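Local coordinates for NOVP (Streptomyces caeruleus, PDB 2WK1), which catalyses the S-adenosyl-L-methionine-dependent methylation of the noviose 4-hydroxyl, the penultimate step in the biosynthesis of the antibiotic novobiocin, at residues G154-G157 against D158-M161; K160-L163 against H164-N167; L170-S173 against E174-R178; N229-P232 against K233-V236. All coordinates share one frame; numbering follows the deposited sequence.

Interaction 1. Residues G154-G157 against D158-M161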
ATOM      1  N   GLY A 154      28.452   6.125  28.821  1.00 27.26           N
ATOM      2  CA  GLY A 154      27.109   5.539  28.681  1.00 25.97           C
ATOM      3  C   GLY A 154      26.821   4.432  29.681  1.00 24.93           C
ATOM      4  O   GLY A 154      27.725   3.901  30.334  1.00 25.10           O
ATOM      5  N   TYR A 155      25.546   4.092  29.821  1.00 23.21           N
ATOM      6  CA  TYR A 155      25.120   2.886  30.554  1.00 22.18           C
ATOM      7  C   TYR A 155      25.874   1.674  30.022  1.00 21.86           C
ATOM      8  O   TYR A 155      26.007   1.507  28.814  1.00 21.27           O
ATOM      9  CB  TYR A 155      23.606   2.696  30.359  1.00 22.64           C
ATOM     10  CG  TYR A 155      22.966   1.571  31.149  1.00 22.20           C
ATOM     11  CD1 TYR A 155      22.814   1.671  32.529  1.00 24.08           C
ATOM     12  CD2 TYR A 155      22.464   0.429  30.517  1.00 21.36           C
ATOM     13  CE1 TYR A 155      22.234   0.658  33.255  1.00 25.36           C
ATOM     14  CE2 TYR A 155      21.852  -0.593  31.245  1.00 21.58           C
ATOM     15  CZ  TYR A 155      21.751  -0.462  32.613  1.00 23.95           C
ATOM     16  OH  TYR A 155      21.164  -1.444  33.381  1.00 26.52           O
ATOM     17  N   ALA A 156      26.381   0.827  30.915  1.00 22.62           N
ATOM     18  CA  ALA A 156      27.213  -0.292  30.505  1.00 22.46           C
ATOM     19  C   ALA A 156      26.529  -1.148  29.442  1.00 21.98           C
ATOM     20  O   ALA A 156      27.136  -1.530  28.454  1.00 22.24           O
ATOM     21  CB  ALA A 156      27.601  -1.145  31.735  1.00 23.17           C
ATOM     22  N   GLY A 157      25.243  -1.417  29.624  1.00 21.68           N
ATOM     23  CA  GLY A 157      24.500  -2.232  28.664  1.00 21.40           C
ATOM     24  C   GLY A 157      24.389  -1.584  27.297  1.00 20.61           C
ATOM     25  O   GLY A 157      24.408  -2.270  26.278  1.00 22.08           O
ATOM     26  N   ASP A 158      24.308  -0.258  27.269  1.00 19.49           N
ATOM     27  CA  ASP A 158      24.242   0.470  26.005  1.00 18.65           C
ATOM     28  C   ASP A 158      25.596   0.446  25.319  1.00 19.37           C
ATOM     29  O   ASP A 158      25.673   0.256  24.103  1.00 19.36           O
ATOM     30  CB  ASP A 158      23.820   1.930  26.229  1.00 17.79           C
ATOM     31  CG  ASP A 158      22.355   2.082  26.582  1.00 17.59           C
ATOM     32  OD1 ASP A 158      21.585   1.095  26.429  1.00 16.74           O
ATOM     33  OD2 ASP A 158      21.969   3.215  26.998  1.00 16.68           O
ATOM     34  N   ARG A 159      26.669   0.625  26.103  1.00 20.71           N
ATOM     35  CA  ARG A 159      28.028   0.604  25.535  1.00 22.35           C
ATOM     36  C   ARG A 159      28.326  -0.727  24.878  1.00 22.82           C
ATOM     37  O   ARG A 159      28.887  -0.774  23.767  1.00 23.11           O
ATOM     38  CB  ARG A 159      29.081   0.876  26.612  1.00 22.83           C
ATOM     39  CG  ARG A 159      29.040   2.273  27.187  1.00 24.99           C
ATOM     40  CD  ARG A 159      30.316   2.655  28.016  1.00 28.96           C
ATOM     41  NE  ARG A 159      30.887   1.537  28.774  1.00 33.05           N
ATOM     42  CZ  ARG A 159      30.674   1.284  30.067  1.00 35.19           C
ATOM     43  NH1 ARG A 159      29.879   2.062  30.803  1.00 36.61           N
ATOM     44  NH2 ARG A 159      31.259   0.231  30.641  1.00 37.21           N
ATOM     45  N   LYS A 160      27.938  -1.808  25.543  1.00 23.07           N
ATOM     46  CA  LYS A 160      28.193  -3.152  25.036  1.00 24.59           C
ATOM     47  C   LYS A 160      27.501  -3.432  23.708  1.00 23.76           C
ATOM     48  O   LYS A 160      28.027  -4.168  22.865  1.00 25.78           O
ATOM     49  CB  LYS A 160      27.797  -4.218  26.073  1.00 26.12           C
ATOM     50  CG  LYS A 160      28.408  -5.616  25.820  1.00 30.49           C
ATOM     51  CD  LYS A 160      27.847  -6.683  26.789  1.00 34.76           C
ATOM     52  CE  LYS A 160      28.505  -8.053  26.591  1.00 37.39           C
ATOM     53  NZ  LYS A 160      27.804  -9.151  27.344  1.00 39.86           N
ATOM     54  N   MET A 161      26.318  -2.857  23.510  1.00 21.95           N
ATOM     55  CA  MET A 161      25.558  -3.078  22.271  1.00 21.32           C
ATOM     56  C   MET A 161      26.143  -2.340  21.065  1.00 20.29           C
ATOM     57  O   MET A 161      26.023  -2.823  19.939  1.00 21.29           O
ATOM     58  CB  MET A 161      24.088  -2.665  22.446  1.00 21.55           C
ATOM     59  CG  MET A 161      23.294  -3.592  23.351  1.00 23.18           C
ATOM     60  SD  MET A 161      21.520  -3.269  23.345  1.00 25.33           S
ATOM     61  CE  MET A 161      21.402  -1.518  23.775  1.00 23.61           C
TER
HETATM   62  O   HOH W   1      23.843   4.995  27.805  1.00 20.50           O
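Arg159 reaches back over the first turn of helix 156-161 to the backbone just ahead of it. Its NH1 donates to Gly154 O at 2.9 Å, with the donor tilted 24° from the carbonyl plane, while Ala156 CA lies over one face of the guanidinium, 3.5 Å above the plane and toward its rim. A bend at chi3 (-35°) folds the long chain back so that both contacts are made. Gly154, with no side chain, lets the aliphatic part of Arg159 pack close to the backbone.

Tyr155 is the N-cap. Its carbonyl oxygen takes a nearly straight bond from Arg159 N (2.9 Å) and a weak one from Asp158 N; the next i+4 bond runs from Lys160 N to Ala156 O at 3.0 Å. A water accepts from Tyr155 N and donates to Asp158 OD2 at 2.7 Å.

Further out, Asp158 receives Tyr220 N on OD1 and Glu221 N on OD2, at the start of helix 220-230. The Tyr155 ring stacks with that of Tyr220, and its hydroxyl is hydrogen-bonded to Asp253 OD2. Gly157, without a side chain, lets the Tyr155 ring lie close to the backbone of the first turn. The buried Asp158 carboxylate thus meets backbone N-H groups and a water, an environment that would probably favour its charged form and that ties this helix start to another.

Interaction 2. Residues K160-L163 against H164-N167. With SO4 (sulfate ion), chain C.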
ATOM      1  N   LYS A 160      27.938  -1.808  25.543  1.00 23.07           N
ATOM      2  CA  LYS A 160      28.193  -3.152  25.036  1.00 24.59           C
ATOM      3  C   LYS A 160      27.501  -3.432  23.708  1.00 23.76           C
ATOM      4  O   LYS A 160      28.027  -4.168  22.865  1.00 25.78           O
ATOM      5  CB  LYS A 160      27.797  -4.218  26.073  1.00 26.12           C
ATOM      6  CG  LYS A 160      28.408  -5.616  25.820  1.00 30.49           C
ATOM      7  CD  LYS A 160      27.847  -6.683  26.789  1.00 34.76           C
ATOM      8  CE  LYS A 160      28.505  -8.053  26.591  1.00 37.39           C
ATOM      9  NZ  LYS A 160      27.804  -9.151  27.344  1.00 39.86           N
ATOM     10  N   MET A 161      26.318  -2.857  23.510  1.00 21.95           N
ATOM     11  CA  MET A 161      25.558  -3.078  22.271  1.00 21.32           C
ATOM     12  C   MET A 161      26.143  -2.340  21.065  1.00 20.29           C
ATOM     13  O   MET A 161      26.023  -2.823  19.939  1.00 21.29           O
ATOM     14  CB  MET A 161      24.088  -2.665  22.446  1.00 21.55           C
ATOM     15  CG  MET A 161      23.294  -3.592  23.351  1.00 23.18           C
ATOM     16  SD  MET A 161      21.520  -3.269  23.345  1.00 25.33           S
ATOM     17  CE  MET A 161      21.402  -1.518  23.775  1.00 23.61           C
ATOM     18  N   ALA A 162      26.727  -1.157  21.282  1.00 19.35           N
ATOM     19  CA  ALA A 162      27.308  -0.339  20.199  1.00 19.00           C
ATOM     20  C   ALA A 162      26.342  -0.184  19.026  1.00 18.06           C
ATOM     21  O   ALA A 162      26.728  -0.315  17.858  1.00 18.38           O
ATOM     22  CB  ALA A 162      28.670  -0.897  19.722  1.00 19.65           C
ATOM     23  N   LEU A 163      25.086   0.146  19.337  1.00 17.43           N
ATOM     24  CA  LEU A 163      24.033   0.145  18.322  1.00 17.56           C
ATOM     25  C   LEU A 163      24.182   1.284  17.329  1.00 16.44           C
ATOM     26  O   LEU A 163      23.585   1.226  16.247  1.00 17.38           O
ATOM     27  CB  LEU A 163      22.622   0.175  18.952  1.00 18.63           C
ATOM     28  CG  LEU A 163      22.188  -1.070  19.735  1.00 20.20           C
ATOM     29  CD1 LEU A 163      20.724  -0.963  20.129  1.00 21.99           C
ATOM     30  CD2 LEU A 163      22.429  -2.400  18.965  1.00 23.23           C
ATOM     31  N   HIS A 164      24.931   2.332  17.672  1.00 16.10           N
ATOM     32  CA  HIS A 164      25.225   3.387  16.705  1.00 16.28           C
ATOM     33  C   HIS A 164      25.933   2.844  15.470  1.00 16.59           C
ATOM     34  O   HIS A 164      25.901   3.467  14.420  1.00 17.29           O
ATOM     35  CB  HIS A 164      26.067   4.482  17.355  1.00 16.85           C
ATOM     36  CG  HIS A 164      27.357   3.972  17.897  1.00 17.61           C
ATOM     37  ND1 HIS A 164      27.440   3.322  19.114  1.00 18.74           N
ATOM     38  CD2 HIS A 164      28.595   3.926  17.349  1.00 19.35           C
ATOM     39  CE1 HIS A 164      28.693   2.939  19.306  1.00 19.01           C
ATOM     40  NE2 HIS A 164      29.400   3.269  18.240  1.00 19.67           N
ATOM     41  N   ARG A 165      26.588   1.692  15.593  1.00 16.79           N
ATOM     42  CA  ARG A 165      27.221   1.094  14.415  1.00 16.94           C
ATOM     43  C   ARG A 165      26.199   0.683  13.367  1.00 17.91           C
ATOM     44  O   ARG A 165      26.551   0.546  12.192  1.00 20.75           O
ATOM     45  CB  ARG A 165      28.104  -0.112  14.798  1.00 17.17           C
ATOM     46  CG  ARG A 165      29.341   0.310  15.564  1.00 16.71           C
ATOM     47  CD  ARG A 165      30.163  -0.873  15.928  1.00 17.06           C
ATOM     48  NE  ARG A 165      31.403  -0.503  16.593  1.00 16.27           N
ATOM     49  CZ  ARG A 165      32.398  -1.360  16.789  1.00 15.19           C
ATOM     50  NH1 ARG A 165      32.262  -2.624  16.422  1.00 16.93           N
ATOM     51  NH2 ARG A 165      33.516  -0.963  17.351  1.00 15.64           N
ATOM     52  N   ARG A 166      24.926   0.557  13.741  1.00 18.09           N
ATOM     53  CA  ARG A 166      23.840   0.181  12.812  1.00 18.58           C
ATOM     54  C   ARG A 166      23.235   1.406  12.102  1.00 17.20           C
ATOM     55  O   ARG A 166      22.259   1.292  11.357  1.00 17.44           O
ATOM     56  CB  ARG A 166      22.735  -0.530  13.590  1.00 19.50           C
ATOM     57  CG  ARG A 166      23.201  -1.855  14.180  1.00 23.02           C
ATOM     58  CD  ARG A 166      22.095  -2.572  14.902  1.00 28.47           C
ATOM     59  NE  ARG A 166      22.522  -3.855  15.464  1.00 33.31           N
ATOM     60  CZ  ARG A 166      21.697  -4.798  15.911  1.00 34.83           C
ATOM     61  NH1 ARG A 166      20.383  -4.611  15.889  1.00 36.09           N
ATOM     62  NH2 ARG A 166      22.196  -5.924  16.414  1.00 36.58           N
ATOM     63  N   ASN A 167      23.813   2.581  12.297  1.00 16.96           N
ATOM     64  CA  ASN A 167      23.239   3.795  11.704  1.00 16.89           C
ATOM     65  C   ASN A 167      23.204   3.863  10.186  1.00 18.06           C
ATOM     66  O   ASN A 167      22.419   4.621   9.623  1.00 17.73           O
ATOM     67  CB  ASN A 167      23.869   5.031  12.327  1.00 17.05           C
ATOM     68  CG  ASN A 167      23.362   5.273  13.761  1.00 15.42           C
ATOM     69  OD1 ASN A 167      22.423   4.627  14.220  1.00 17.13           O
ATOM     70  ND2 ASN A 167      24.012   6.192  14.462  1.00 16.60           N
TER
HETATM   71  S   SO4 C 401      33.071   2.668  18.075  1.00 23.07           S
HETATM   72  O1  SO4 C 401      34.177   1.715  17.860  1.00 25.55           O
HETATM   73  O2  SO4 C 401      32.791   2.748  19.510  1.00 29.56           O
HETATM   74  O3  SO4 C 401      31.917   2.147  17.338  1.00 25.68           O
HETATM   75  O4  SO4 C 401      33.453   3.989  17.546  1.00 26.64           O
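Leu163 and Ala162 meet the side chains that follow them where helix 156-161 gives way to a short 3-10 turn leading into helix 167-170. Ala162 breaks the helix with a positive phi (49°), and the turn then closes through bonds from residue i+3: Arg165 N to Ala162 O at 3.0 Å and Arg166 N to Leu163 O at 2.9 Å. Both donors stand above the plane of the carbonyl they meet.

Leu163 buries the most surface. Its branch CD2 lies over one face of the Arg166 guanidinium, toward the rim, and the two side chains run side by side in the same direction; a guanidinium has an apolar face that can pack on leucine, while its N-H groups lie in the plane at its edge.

Ala162 is small enough for its CB to sit beside both His164 CE1, at 3.9 Å, and Arg165 CD. With CG between the backbone N and the carbonyl carbon (chi1 59°), the His164 ring swings back across Ala162, whose carbonyl oxygen lies over one ring face. Asn167 OD1 accepts from Ile147 N, close to the cofactor-binding Gly146.

A sulfate, probably from the crystallisation liquor, gathers the two basic side chains at their edges. Its O3 accepts from both His164 NE2 and, at 2.8 Å, Arg165 NE. Its O1 takes Arg165 NH2, also at 2.8 Å.

Interaction 3. Residues L170-S173 against E174-R178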
ATOM      1  N   LEU A 170      19.833   2.662  10.291  1.00 16.54           N
ATOM      2  CA  LEU A 170      18.925   3.298  11.249  1.00 15.18           C
ATOM      3  C   LEU A 170      18.808   4.807  11.156  1.00 15.05           C
ATOM      4  O   LEU A 170      17.809   5.349  11.655  1.00 15.36           O
ATOM      5  CB  LEU A 170      19.251   2.921  12.676  1.00 15.99           C
ATOM      6  CG  LEU A 170      19.149   1.443  13.030  1.00 16.98           C
ATOM      7  CD1 LEU A 170      19.576   1.222  14.459  1.00 19.24           C
ATOM      8  CD2 LEU A 170      17.777   0.841  12.754  1.00 20.25           C
ATOM      9  N   ALA A 171      19.780   5.485  10.556  1.00 14.67           N
ATOM     10  CA  ALA A 171      19.699   6.932  10.342  1.00 14.52           C
ATOM     11  C   ALA A 171      18.838   7.248   9.139  1.00 15.56           C
ATOM     12  O   ALA A 171      19.176   6.887   8.008  1.00 16.92           O
ATOM     13  CB  ALA A 171      21.100   7.527  10.182  1.00 15.74           C
ATOM     14  N   VAL A 172      17.735   7.946   9.373  1.00 13.82           N
ATOM     15  CA  VAL A 172      16.832   8.364   8.307  1.00 13.83           C
ATOM     16  C   VAL A 172      16.528   9.833   8.523  1.00 13.11           C
ATOM     17  O   VAL A 172      16.065  10.230   9.602  1.00 13.90           O
ATOM     18  CB  VAL A 172      15.521   7.549   8.291  1.00 13.02           C
ATOM     19  CG1 VAL A 172      14.625   8.031   7.174  1.00 13.72           C
ATOM     20  CG2 VAL A 172      15.812   6.037   8.173  1.00 14.78           C
ATOM     21  N   SER A 173      16.748  10.639   7.494  1.00 13.41           N
ATOM     22  CA  SER A 173      16.591  12.078   7.615  1.00 13.87           C
ATOM     23  C   SER A 173      15.136  12.504   7.779  1.00 13.26           C
ATOM     24  O   SER A 173      14.198  11.798   7.385  1.00 13.40           O
ATOM     25  CB  SER A 173      17.156  12.773   6.373  1.00 14.35           C
ATOM     26  OG  SER A 173      16.308  12.581   5.263  1.00 15.70           O
ATOM     27  N   GLU A 174      14.946  13.683   8.348  1.00 13.46           N
ATOM     28  CA  GLU A 174      13.614  14.231   8.472  1.00 13.58           C
ATOM     29  C   GLU A 174      12.984  14.469   7.101  1.00 13.92           C
ATOM     30  O   GLU A 174      11.783  14.303   6.932  1.00 13.28           O
ATOM     31  CB  GLU A 174      13.627  15.504   9.312  1.00 14.90           C
ATOM     32  CG  GLU A 174      12.253  15.957   9.682  1.00 16.94           C
ATOM     33  CD  GLU A 174      12.230  17.199  10.553  1.00 18.67           C
ATOM     34  OE1 GLU A 174      13.251  17.540  11.189  1.00 22.15           O
ATOM     35  OE2 GLU A 174      11.172  17.831  10.572  1.00 19.55           O
ATOM     36  N   GLU A 175      13.791  14.850   6.107  1.00 13.60           N
ATOM     37  CA  GLU A 175      13.247  15.044   4.781  1.00 14.26           C
ATOM     38  C   GLU A 175      12.638  13.741   4.235  1.00 12.82           C
ATOM     39  O   GLU A 175      11.562  13.755   3.616  1.00 13.38           O
ATOM     40  CB  GLU A 175      14.333  15.602   3.860  1.00 16.12           C
ATOM     41  CG  GLU A 175      13.749  16.479   2.842  1.00 23.10           C
ATOM     42  CD  GLU A 175      13.481  15.693   1.699  1.00 25.86           C
ATOM     43  OE1 GLU A 175      14.325  14.820   1.436  1.00 33.91           O
ATOM     44  OE2 GLU A 175      12.415  15.872   1.091  1.00 36.39           O
ATOM     45  N   GLU A 176      13.328  12.628   4.442  1.00 12.79           N
ATOM     46  CA  GLU A 176      12.824  11.334   4.016  1.00 12.78           C
ATOM     47  C   GLU A 176      11.539  10.945   4.748  1.00 12.19           C
ATOM     48  O   GLU A 176      10.580  10.498   4.121  1.00 12.81           O
ATOM     49  CB  GLU A 176      13.906  10.268   4.182  1.00 13.84           C
ATOM     50  CG  GLU A 176      13.451   8.876   3.690  1.00 15.07           C
ATOM     51  CD  GLU A 176      14.570   7.864   3.567  1.00 19.02           C
ATOM     52  OE1 GLU A 176      15.745   8.241   3.431  1.00 21.14           O
ATOM     53  OE2 GLU A 176      14.261   6.660   3.632  1.00 23.45           O
ATOM     54  N   VAL A 177      11.499  11.174   6.055  1.00 12.13           N
ATOM     55  CA  VAL A 177      10.282  10.883   6.820  1.00 11.29           C
ATOM     56  C   VAL A 177       9.112  11.747   6.356  1.00 11.30           C
ATOM     57  O   VAL A 177       8.003  11.263   6.174  1.00 11.34           O
ATOM     58  CB  VAL A 177      10.534  10.971   8.328  1.00 11.06           C
ATOM     59  CG1 VAL A 177       9.224  10.799   9.112  1.00 11.14           C
ATOM     60  CG2 VAL A 177      11.602   9.955   8.773  1.00 12.07           C
ATOM     61  N   ARG A 178       9.364  13.047   6.175  1.00 11.42           N
ATOM     62  CA  ARG A 178       8.338  13.923   5.648  1.00 11.42           C
ATOM     63  C   ARG A 178       7.808  13.469   4.281  1.00 11.18           C
ATOM     64  O   ARG A 178       6.600  13.508   4.029  1.00 12.32           O
ATOM     65  CB  ARG A 178       8.834  15.366   5.587  1.00 11.52           C
ATOM     66  CG  ARG A 178       8.917  16.010   6.948  1.00 13.47           C
ATOM     67  CD  ARG A 178       9.600  17.380   6.855  1.00 16.84           C
ATOM     68  NE  ARG A 178       9.489  18.021   8.142  1.00 21.92           N
ATOM     69  CZ  ARG A 178       8.473  18.765   8.529  1.00 23.59           C
ATOM     70  NH1 ARG A 178       7.497  19.038   7.689  1.00 22.46           N
ATOM     71  NH2 ARG A 178       8.486  19.274   9.752  1.00 25.68           N
TER
HETATM   72  O   HOH W   2      17.578   9.634   4.834  1.00 22.87           O
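Ser173 caps helix 174-183, and the first turn of that helix packs back on the cap and on Val172. Glu174 opens the helix. Its extended side chain carries OE2 to Arg178 one turn later, a side-on salt bridge with NE (3.0 Å) and NH2 (3.2 Å) both on this one oxygen. OE2 lies in the guanidinium plane at its edge, while NE stands 30° out of the carboxylate plane. The acid suits the helix start, where its negative charge is probably favourable, facing the positive end of the helix dipole.

Glu176 N donates to Ser173 OG at 3.1 Å (161°), the classic N-cap bond, which the serine reaches by placing OG between its own backbone N and carbonyl carbon (chi1 73°). The glutamate side chain crosses Val172 at about a right angle, CD packing on CG1 at 3.6 Å. Its OE1 accepts from a water that accepts from Ser173 N, an indirect form of the link a capping box makes directly.

Val177 N binds Ser173 O at 3.1 Å, and its CG2 meets Val172 CG1 at 3.9 Å, a hydrophobic staple, the residue before the N-cap packing on the fourth residue of the helix. Arg178 also makes a cation-pi contact with Phe193. Serine oxygen and water thus satisfy polar groups around the first turn, while valine packing holds the incoming chain against the helix.

Interaction 4. Residues N229-P232 against K233-V236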
ATOM      1  N   ASN A 229      10.565  12.068  30.995  1.00 14.64           N
ATOM      2  CA  ASN A 229      10.005  13.319  30.476  1.00 14.15           C
ATOM      3  C   ASN A 229       8.564  13.209  30.010  1.00 14.02           C
ATOM      4  O   ASN A 229       7.833  14.190  30.091  1.00 16.28           O
ATOM      5  CB  ASN A 229      10.881  13.818  29.335  1.00 14.30           C
ATOM      6  CG  ASN A 229      12.198  14.352  29.850  1.00 16.11           C
ATOM      7  OD1 ASN A 229      12.218  15.371  30.563  1.00 19.51           O
ATOM      8  ND2 ASN A 229      13.299  13.689  29.508  1.00 16.10           N
ATOM      9  N   LEU A 230       8.153  12.038  29.493  1.00 12.30           N
ATOM     10  CA  LEU A 230       6.836  11.925  28.886  1.00 12.39           C
ATOM     11  C   LEU A 230       5.815  11.112  29.650  1.00 11.61           C
ATOM     12  O   LEU A 230       4.616  11.360  29.494  1.00 12.31           O
ATOM     13  CB  LEU A 230       6.920  11.411  27.448  1.00 12.18           C
ATOM     14  CG  LEU A 230       7.764  12.239  26.462  1.00 12.20           C
ATOM     15  CD1 LEU A 230       7.690  11.670  25.069  1.00 12.95           C
ATOM     16  CD2 LEU A 230       7.361  13.721  26.445  1.00 13.76           C
ATOM     17  N   TYR A 231       6.228  10.164  30.491  1.00 12.32           N
ATOM     18  CA  TYR A 231       5.217   9.409  31.223  1.00 12.26           C
ATOM     19  C   TYR A 231       4.290  10.279  32.089  1.00 12.54           C
ATOM     20  O   TYR A 231       3.075  10.046  32.118  1.00 13.29           O
ATOM     21  CB  TYR A 231       5.818   8.292  32.065  1.00 13.01           C
ATOM     22  CG  TYR A 231       4.731   7.480  32.715  1.00 14.37           C
ATOM     23  CD1 TYR A 231       3.958   6.632  31.939  1.00 17.03           C
ATOM     24  CD2 TYR A 231       4.416   7.607  34.066  1.00 15.44           C
ATOM     25  CE1 TYR A 231       2.946   5.887  32.460  1.00 17.48           C
ATOM     26  CE2 TYR A 231       3.374   6.814  34.611  1.00 17.87           C
ATOM     27  CZ  TYR A 231       2.656   5.965  33.769  1.00 17.26           C
ATOM     28  OH  TYR A 231       1.634   5.104  34.174  1.00 21.44           O
ATOM     29  N   PRO A 232       4.828  11.339  32.714  1.00 13.94           N
ATOM     30  CA  PRO A 232       3.920  12.175  33.501  1.00 14.56           C
ATOM     31  C   PRO A 232       2.801  12.850  32.699  1.00 14.58           C
ATOM     32  O   PRO A 232       1.841  13.337  33.295  1.00 16.99           O
ATOM     33  CB  PRO A 232       4.857  13.227  34.110  1.00 16.19           C
ATOM     34  CG  PRO A 232       6.159  12.565  34.201  1.00 15.23           C
ATOM     35  CD  PRO A 232       6.229  11.699  32.955  1.00 13.94           C
ATOM     36  N   LYS A 233       2.939  12.906  31.372  1.00 13.18           N
ATOM     37  CA  LYS A 233       1.923  13.487  30.493  1.00 13.17           C
ATOM     38  C   LYS A 233       0.824  12.507  30.100  1.00 11.65           C
ATOM     39  O   LYS A 233      -0.190  12.918  29.539  1.00 12.41           O
ATOM     40  CB  LYS A 233       2.581  13.988  29.215  1.00 13.37           C
ATOM     41  CG  LYS A 233       3.630  15.031  29.455  1.00 15.88           C
ATOM     42  CD  LYS A 233       4.185  15.563  28.141  1.00 18.33           C
ATOM     43  CE  LYS A 233       5.419  16.428  28.319  1.00 21.26           C
ATOM     44  NZ  LYS A 233       5.098  17.667  29.085  1.00 23.45           N
ATOM     45  N   VAL A 234       1.015  11.210  30.376  1.00 12.26           N
ATOM     46  CA  VAL A 234       0.078  10.193  29.916  1.00 12.22           C
ATOM     47  C   VAL A 234      -1.198  10.219  30.761  1.00 11.67           C
ATOM     48  O   VAL A 234      -1.165  10.098  32.006  1.00 13.34           O
ATOM     49  CB  VAL A 234       0.720   8.781  29.908  1.00 11.80           C
ATOM     50  CG1 VAL A 234      -0.303   7.712  29.524  1.00 12.89           C
ATOM     51  CG2 VAL A 234       1.867   8.749  28.917  1.00 13.45           C
ATOM     52  N   SER A 235      -2.328  10.386  30.083  1.00 12.31           N
ATOM     53  CA  SER A 235      -3.617  10.420  30.732  1.00 12.69           C
ATOM     54  C   SER A 235      -4.000   9.072  31.338  1.00 12.88           C
ATOM     55  O   SER A 235      -3.623   8.013  30.860  1.00 13.74           O
ATOM     56  CB  SER A 235      -4.688  10.761  29.701  1.00 13.30           C
ATOM     57  OG  SER A 235      -4.445  12.033  29.161  1.00 15.15           O
ATOM     58  N   VAL A 236      -4.842   9.117  32.363  1.00 13.08           N
ATOM     59  CA  VAL A 236      -5.465   7.900  32.856  1.00 13.73           C
ATOM     60  C   VAL A 236      -6.333   7.349  31.737  1.00 13.03           C
ATOM     61  O   VAL A 236      -7.149   8.077  31.124  1.00 14.01           O
ATOM     62  CB  VAL A 236      -6.294   8.190  34.114  1.00 14.64           C
ATOM     63  CG1 VAL A 236      -7.115   6.961  34.524  1.00 16.35           C
ATOM     64  CG2 VAL A 236      -5.370   8.635  35.227  1.00 18.22           C
TER
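Leu230 and Lys233 meet at the end of helix 220-230, where a short 3-10 turn carries the chain toward strand 234-235. This is a helix-to-strand connection of the Rossmann-like methyltransferase fold, at the beginning of strand 210-215, an inner strand of the central sheet, with Lys233 and Ser235 making backbone bonds to Leu210.

Backbone hydrogen bonds make the turn. Lys233 N donates to Leu230 O at 3.0 Å and Val234 N to Tyr231 O at 2.9 Å, each donor standing 53° above the carbonyl plane, as the tight i+3 spacing of a 3-10 turn brings about. Pro232 fits between them: it has no N-H to donate, and its ring already restricts phi to a value (-62°) that the turn can use.

Apolar contacts come next. Leu230 CD2 packs on the methylenes of Lys233, which cross it obliquely, with CE at 3.8 Å. Leucine suits this inner position because it also rests on Leu210 and Leu213 of strand 210-215. Tyr231 CD1 comes within 4.2 Å of Val234 CG2, which approaches the ring obliquely; Val234 itself leans on Leu213, as befits a beta-branched residue entering a strand.

Polar ends find partners outside the turn. Asn229 ND2 donates to Asp225 O. Lysine can lend its long chain to the apolar layer and still deliver its ammonium to Ile207 O. The chain bends only at its end (chi4 -64°), where NZ turns off; before that, Lys233 CE passes 3.7 Å from Asn229 O.

The four contacts come in order along the chain. Interactions 1 and 2 overlap at Lys160 and Met161, their centres about 9 Å apart: interaction 1 spans helix 156-161 from its cap, interaction 2 its exit. Interaction 3 adjoins interaction 2 in sequence, at the end of helix 167-170, with centres about 18 Å apart. The run 154-178 probably helps shape one side of the cofactor pocket, to which Leu170 belongs. Interaction 4 lies apart, its centre 26 to 29 Å from the others, at the far end of helix 220-230, whose first residues are bonded to interaction 1; it belongs to the framework of the sheet. Interactions 3 and 4 border strands 191-195 and 210-215 respectively.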